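Local coordinates for protein cellulase (PDB 3B7M) that probably hydrolyses internal beta-1,4-glucosidic bonds of cellulose, as a thermostable family 12 endoglucanase with an engineered active surface, at residues L75-I87 / G203-Q216. Residues are numbered along the deposited sequence; the frame is centred on the assembly and turned at random.
Sequences LSDVRTSWTLTPI and GAGLRSADFSVTVQ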
loop_
_atom_site.group_PDB
_atom_site.type_symbol
_atom_site.label_atom_id
_atom_site.label_comp_id
_atom_site.label_asym_id
_atom_site.label_seq_id
_atom_site.Cartn_x
_atom_site.Cartn_y
_atom_site.Cartn_z
ATOM N N LEU A 75 18.972 6.461 -0.927
ATOM C CA LEU A 75 18.491 5.656 0.199
ATOM C C LEU A 75 19.507 4.603 0.613
ATOM O O LEU A 75 20.147 3.987 -0.235
ATOM C CB LEU A 75 17.184 4.951 -0.159
ATOM C CG LEU A 75 15.979 5.777 -0.580
ATOM C CD1 LEU A 75 14.968 4.856 -1.236
ATOM C CD2 LEU A 75 15.387 6.490 0.613
ATOM N N SER A 76 19.636 4.383 1.918
ATOM C CA SER A 76 20.494 3.315 2.406
ATOM C C SER A 76 19.678 2.204 3.056
ATOM O O SER A 76 20.016 1.033 2.915
ATOM C CB SER A 76 21.574 3.851 3.358
ATOM O OG SER A 76 20.998 4.504 4.477
ATOM N N ASP A 77 18.591 2.563 3.731
ATOM C CA ASP A 77 17.790 1.579 4.462
ATOM C C ASP A 77 16.319 1.977 4.493
ATOM O O ASP A 77 15.988 3.092 4.889
ATOM C CB ASP A 77 18.327 1.440 5.896
ATOM C CG ASP A 77 17.778 0.214 6.622
ATOM O OD1 ASP A 77 17.687 -0.879 6.009
ATOM O OD2 ASP A 77 17.450 0.342 7.827
ATOM N N VAL A 78 15.449 1.073 4.061
ATOM C CA VAL A 78 14.004 1.268 4.176
ATOM C C VAL A 78 13.391 0.029 4.824
ATOM O O VAL A 78 13.436 -1.062 4.256
ATOM C CB VAL A 78 13.308 1.556 2.805
ATOM C CG1 VAL A 78 11.832 1.903 3.020
ATOM C CG2 VAL A 78 14.001 2.692 2.050
ATOM N N ARG A 79 12.833 0.202 6.018
ATOM C CA ARG A 79 12.258 -0.900 6.779
ATOM C C ARG A 79 10.824 -0.605 7.176
ATOM O O ARG A 79 10.448 0.553 7.319
ATOM C CB ARG A 79 13.066 -1.146 8.053
ATOM C CG ARG A 79 14.511 -1.517 7.813
ATOM C CD ARG A 79 14.692 -3.000 7.650
ATOM N NE ARG A 79 15.993 -3.283 7.044
ATOM C CZ ARG A 79 16.506 -4.497 6.891
ATOM N NH1 ARG A 79 15.833 -5.574 7.292
ATOM N NH2 ARG A 79 17.704 -4.628 6.330
ATOM N N THR A 80 10.041 -1.662 7.368
ATOM C CA THR A 80 8.663 -1.534 7.798
ATOM C C THR A 80 8.163 -2.761 8.568
ATOM O O THR A 80 8.564 -3.897 8.279
ATOM C CB THR A 80 7.742 -1.236 6.599
ATOM O OG1 THR A 80 6.462 -0.816 7.072
ATOM C CG2 THR A 80 7.594 -2.467 5.689
ATOM N N SER A 81 7.297 -2.523 9.550
ATOM C CA SER A 81 6.560 -3.592 10.219
ATOM C C SER A 81 5.053 -3.339 10.146
ATOM O O SER A 81 4.611 -2.197 10.055
ATOM C CB SER A 81 7.011 -3.743 11.682
ATOM O OG SER A 81 8.425 -3.829 11.750
ATOM N N TRP A 82 4.270 -4.413 10.173
ATOM C CA TRP A 82 2.828 -4.316 10.077
ATOM C C TRP A 82 2.176 -5.632 10.487
ATOM O O TRP A 82 2.712 -6.708 10.222
ATOM C CB TRP A 82 2.419 -3.934 8.650
ATOM C CG TRP A 82 0.986 -3.576 8.492
ATOM C CD1 TRP A 82 0.245 -2.775 9.317
ATOM C CD2 TRP A 82 0.111 -3.977 7.426
ATOM N NE1 TRP A 82 -1.038 -2.662 8.838
ATOM C CE2 TRP A 82 -1.154 -3.394 7.685
ATOM C CE3 TRP A 82 0.272 -4.777 6.278
ATOM C CZ2 TRP A 82 -2.256 -3.575 6.837
ATOM C CZ3 TRP A 82 -0.822 -4.962 5.435
ATOM C CH2 TRP A 82 -2.076 -4.366 5.723
ATOM N N THR A 83 1.027 -5.541 11.140
ATOM C CA THR A 83 0.227 -6.729 11.399
ATOM C C THR A 83 -1.195 -6.487 10.938
ATOM O O THR A 83 -1.814 -5.502 11.314
ATOM C CB THR A 83 0.236 -7.131 12.887
ATOM O OG1 THR A 83 1.585 -7.217 13.337
ATOM C CG2 THR A 83 -0.446 -8.497 13.094
ATOM N N LEU A 84 -1.710 -7.401 10.130
ATOM C CA LEU A 84 -3.087 -7.322 9.695
ATOM C C LEU A 84 -3.878 -8.475 10.290
ATOM O O LEU A 84 -3.302 -9.511 10.687
ATOM C CB LEU A 84 -3.189 -7.341 8.176
ATOM C CG LEU A 84 -2.734 -8.629 7.498
ATOM C CD1 LEU A 84 -3.873 -9.249 6.705
ATOM C CD2 LEU A 84 -1.473 -8.408 6.658
ATOM N N THR A 85 -5.195 -8.277 10.370
ATOM C CA THR A 85 -6.114 -9.293 10.820
ATOM C C THR A 85 -7.064 -9.544 9.657
ATOM O O THR A 85 -7.872 -8.684 9.323
ATOM C CB THR A 85 -6.884 -8.852 12.089
ATOM O OG1 THR A 85 -5.956 -8.395 13.086
ATOM C CG2 THR A 85 -7.723 -10.015 12.658
ATOM N N PRO A 86 -6.962 -10.721 9.025
ATOM C CA PRO A 86 -7.796 -10.990 7.847
ATOM C C PRO A 86 -9.220 -11.383 8.233
ATOM O O PRO A 86 -9.487 -11.670 9.396
ATOM C CB PRO A 86 -7.088 -12.171 7.186
ATOM C CG PRO A 86 -6.400 -12.887 8.312
ATOM C CD PRO A 86 -6.103 -11.867 9.383
ATOM N N ILE A 87 -10.126 -11.374 7.263
ATOM C CA ILE A 87 -11.471 -11.926 7.450
ATOM C C ILE A 87 -11.653 -13.074 6.460
ATOM O O ILE A 87 -10.839 -13.236 5.561
ATOM C CB ILE A 87 -12.578 -10.855 7.252
ATOM C CG1 ILE A 87 -12.369 -10.101 5.931
ATOM C CG2 ILE A 87 -12.607 -9.905 8.452
ATOM C CD1 ILE A 87 -13.517 -9.195 5.532
ATOM N N GLY A 203 -15.364 -6.099 3.284
ATOM C CA GLY A 203 -14.168 -5.637 3.981
ATOM C C GLY A 203 -14.333 -5.408 5.471
ATOM O O GLY A 203 -13.340 -5.237 6.180
ATOM N N ALA A 204 -15.571 -5.413 5.971
ATOM C CA ALA A 204 -15.794 -5.147 7.398
ATOM C C ALA A 204 -15.136 -6.195 8.286
ATOM O O ALA A 204 -15.309 -7.398 8.061
ATOM C CB ALA A 204 -17.306 -5.019 7.733
ATOM N N GLY A 205 -14.388 -5.732 9.283
ATOM C CA GLY A 205 -13.706 -6.610 10.223
ATOM C C GLY A 205 -12.210 -6.692 9.986
ATOM O O GLY A 205 -11.482 -7.165 10.844
ATOM N N LEU A 206 -11.731 -6.227 8.834
ATOM C CA LEU A 206 -10.295 -6.169 8.590
ATOM C C LEU A 206 -9.637 -5.204 9.571
ATOM O O LEU A 206 -10.204 -4.166 9.888
ATOM C CB LEU A 206 -10.013 -5.722 7.161
ATOM C CG LEU A 206 -10.219 -6.743 6.042
ATOM C CD1 LEU A 206 -10.110 -6.028 4.704
ATOM C CD2 LEU A 206 -9.201 -7.875 6.157
ATOM N N ARG A 207 -8.454 -5.549 10.059
ATOM C CA ARG A 207 -7.761 -4.708 11.032
ATOM C C ARG A 207 -6.299 -4.446 10.602
ATOM O O ARG A 207 -5.612 -5.346 10.093
ATOM C CB ARG A 207 -7.790 -5.378 12.398
ATOM C CG ARG A 207 -7.737 -4.447 13.568
ATOM C CD ARG A 207 -8.054 -5.189 14.882
ATOM N NE ARG A 207 -6.831 -5.629 15.561
ATOM C CZ ARG A 207 -5.957 -4.800 16.136
ATOM N NH1 ARG A 207 -6.162 -3.478 16.108
ATOM N NH2 ARG A 207 -4.875 -5.289 16.734
ATOM N N SER A 208 -5.850 -3.215 10.800
ATOM C CA SER A 208 -4.469 -2.839 10.578
ATOM C C SER A 208 -3.882 -2.420 11.919
ATOM O O SER A 208 -4.504 -1.639 12.649
ATOM C CB SER A 208 -4.388 -1.686 9.581
ATOM O OG SER A 208 -3.106 -1.088 9.597
ATOM N N ALA A 209 -2.702 -2.942 12.248
ATOM C CA ALA A 209 -2.054 -2.645 13.538
ATOM C C ALA A 209 -0.550 -2.616 13.448
ATOM O O ALA A 209 0.047 -3.207 12.538
ATOM C CB ALA A 209 -2.488 -3.657 14.620
ATOM N N ASP A 210 0.052 -1.926 14.414
ATOM C CA ASP A 210 1.495 -1.969 14.669
ATOM C C ASP A 210 2.317 -1.484 13.477
ATOM O O ASP A 210 3.377 -2.030 13.211
ATOM C CB ASP A 210 1.969 -3.394 15.030
ATOM C CG ASP A 210 1.321 -3.947 16.288
ATOM O OD1 ASP A 210 0.940 -3.169 17.191
ATOM O OD2 ASP A 210 1.193 -5.189 16.366
ATOM N N PHE A 211 1.835 -0.474 12.765
ATOM C CA PHE A 211 2.548 0.001 11.597
ATOM C C PHE A 211 3.749 0.844 11.989
ATOM O O PHE A 211 3.677 1.676 12.901
ATOM C CB PHE A 211 1.614 0.800 10.712
ATOM C CG PHE A 211 2.258 1.376 9.484
ATOM C CD1 PHE A 211 2.561 0.564 8.387
ATOM C CD2 PHE A 211 2.495 2.752 9.397
ATOM C CE1 PHE A 211 3.127 1.114 7.223
ATOM C CE2 PHE A 211 3.060 3.318 8.242
ATOM C CZ PHE A 211 3.362 2.495 7.146
ATOM N N SER A 212 4.844 0.620 11.271
ATOM C CA SER A 212 6.084 1.342 11.469
ATOM C C SER A 212 6.836 1.441 10.139
ATOM O O SER A 212 6.872 0.468 9.382
ATOM C CB SER A 212 6.925 0.568 12.481
ATOM O OG SER A 212 8.141 1.224 12.706
ATOM N N VAL A 213 7.414 2.607 9.836
ATOM C CA VAL A 213 8.313 2.744 8.670
ATOM C C VAL A 213 9.562 3.555 9.010
ATOM O O VAL A 213 9.474 4.623 9.609
ATOM C CB VAL A 213 7.641 3.390 7.415
ATOM C CG1 VAL A 213 8.543 3.244 6.181
ATOM C CG2 VAL A 213 6.348 2.736 7.111
ATOM N N THR A 214 10.717 3.039 8.611
ATOM C CA THR A 214 11.988 3.711 8.813
ATOM C C THR A 214 12.601 3.995 7.455
ATOM O O THR A 214 12.745 3.088 6.645
ATOM C CB THR A 214 12.946 2.837 9.639
ATOM O OG1 THR A 214 12.430 2.710 10.962
ATOM C CG2 THR A 214 14.330 3.476 9.719
ATOM N N VAL A 215 12.937 5.257 7.194
ATOM C CA VAL A 215 13.579 5.613 5.926
ATOM C C VAL A 215 14.881 6.355 6.210
ATOM O O VAL A 215 14.861 7.488 6.701
ATOM C CB VAL A 215 12.640 6.440 5.002
ATOM C CG1 VAL A 215 13.355 6.855 3.723
ATOM C CG2 VAL A 215 11.367 5.648 4.669
ATOM N N GLN A 216 16.002 5.693 5.926
ATOM C CA GLN A 216 17.337 6.262 6.104
ATOM C C GLN A 216 18.096 6.297 4.778
ATOM O O GLN A 216 17.881 5.467 3.883
ATOM C CB GLN A 216 18.138 5.459 7.132
ATOM C CG GLN A 216 17.896 5.879 8.582
ATOM C CD GLN A 216 18.862 5.211 9.555
ATOM O OE1 GLN A 216 19.749 5.869 10.127
ATOM N NE2 GLN A 216 18.707 3.900 9.738
ATOM O OXT GLN A 216 18.945 7.166 4.577
HETATM O O HOH W 1 21.276 7.232 3.389
HETATM O O HOH W 2 -4.161 -6.399 13.038
#
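Trp82 reaches across to Ser208, its indole NE1 giving a nearly straight hydrogen bond (166°) to Ser208 OG at 2.7 Å, close to the ring plane. With CG anti to the backbone N (chi1 -170°), the indole turns its NE1 edge to Ser208, while Leu84 CB packs over one face, offset toward the rim. The register shifts by one between Ser81 and Thr83, a beta bulge that takes in Asp210, and Phe211 CB lies 4.1 Å from Trp82 CD1. On this same inward face, Val78 and Val215 lie side by side, and Leu75 CD2 fits against Val215 CG1 at 3.7 Å. At the far end Ile87 fills the hollow of the type II turn: its CG2 comes 3.6 Å from Gly205 C, and its side chain crosses that of Leu206 at about a right angle, Ile87 CG1 3.9 Å from Leu206 CD2. An alanine in place of Trp82 would probably leave Ser208 OG without its indole donor and open a gap between Leu84 and Phe211. Strands 78-85 and 207-215 are antiparallel neighbours in one sheet of the family 12 beta-jelly-roll, and Trp82 and Phe211 touch strand 189-199 of the facing sheet. Backbone bonds set the register; on the buried face Trp82 NE1 is satisfied by Ser208 OG, and Thr80 OG1, also bonded to Tyr96, by Ser212 O, whereas the other face carries polar groups such as the Arg79-Asp77 salt bridge.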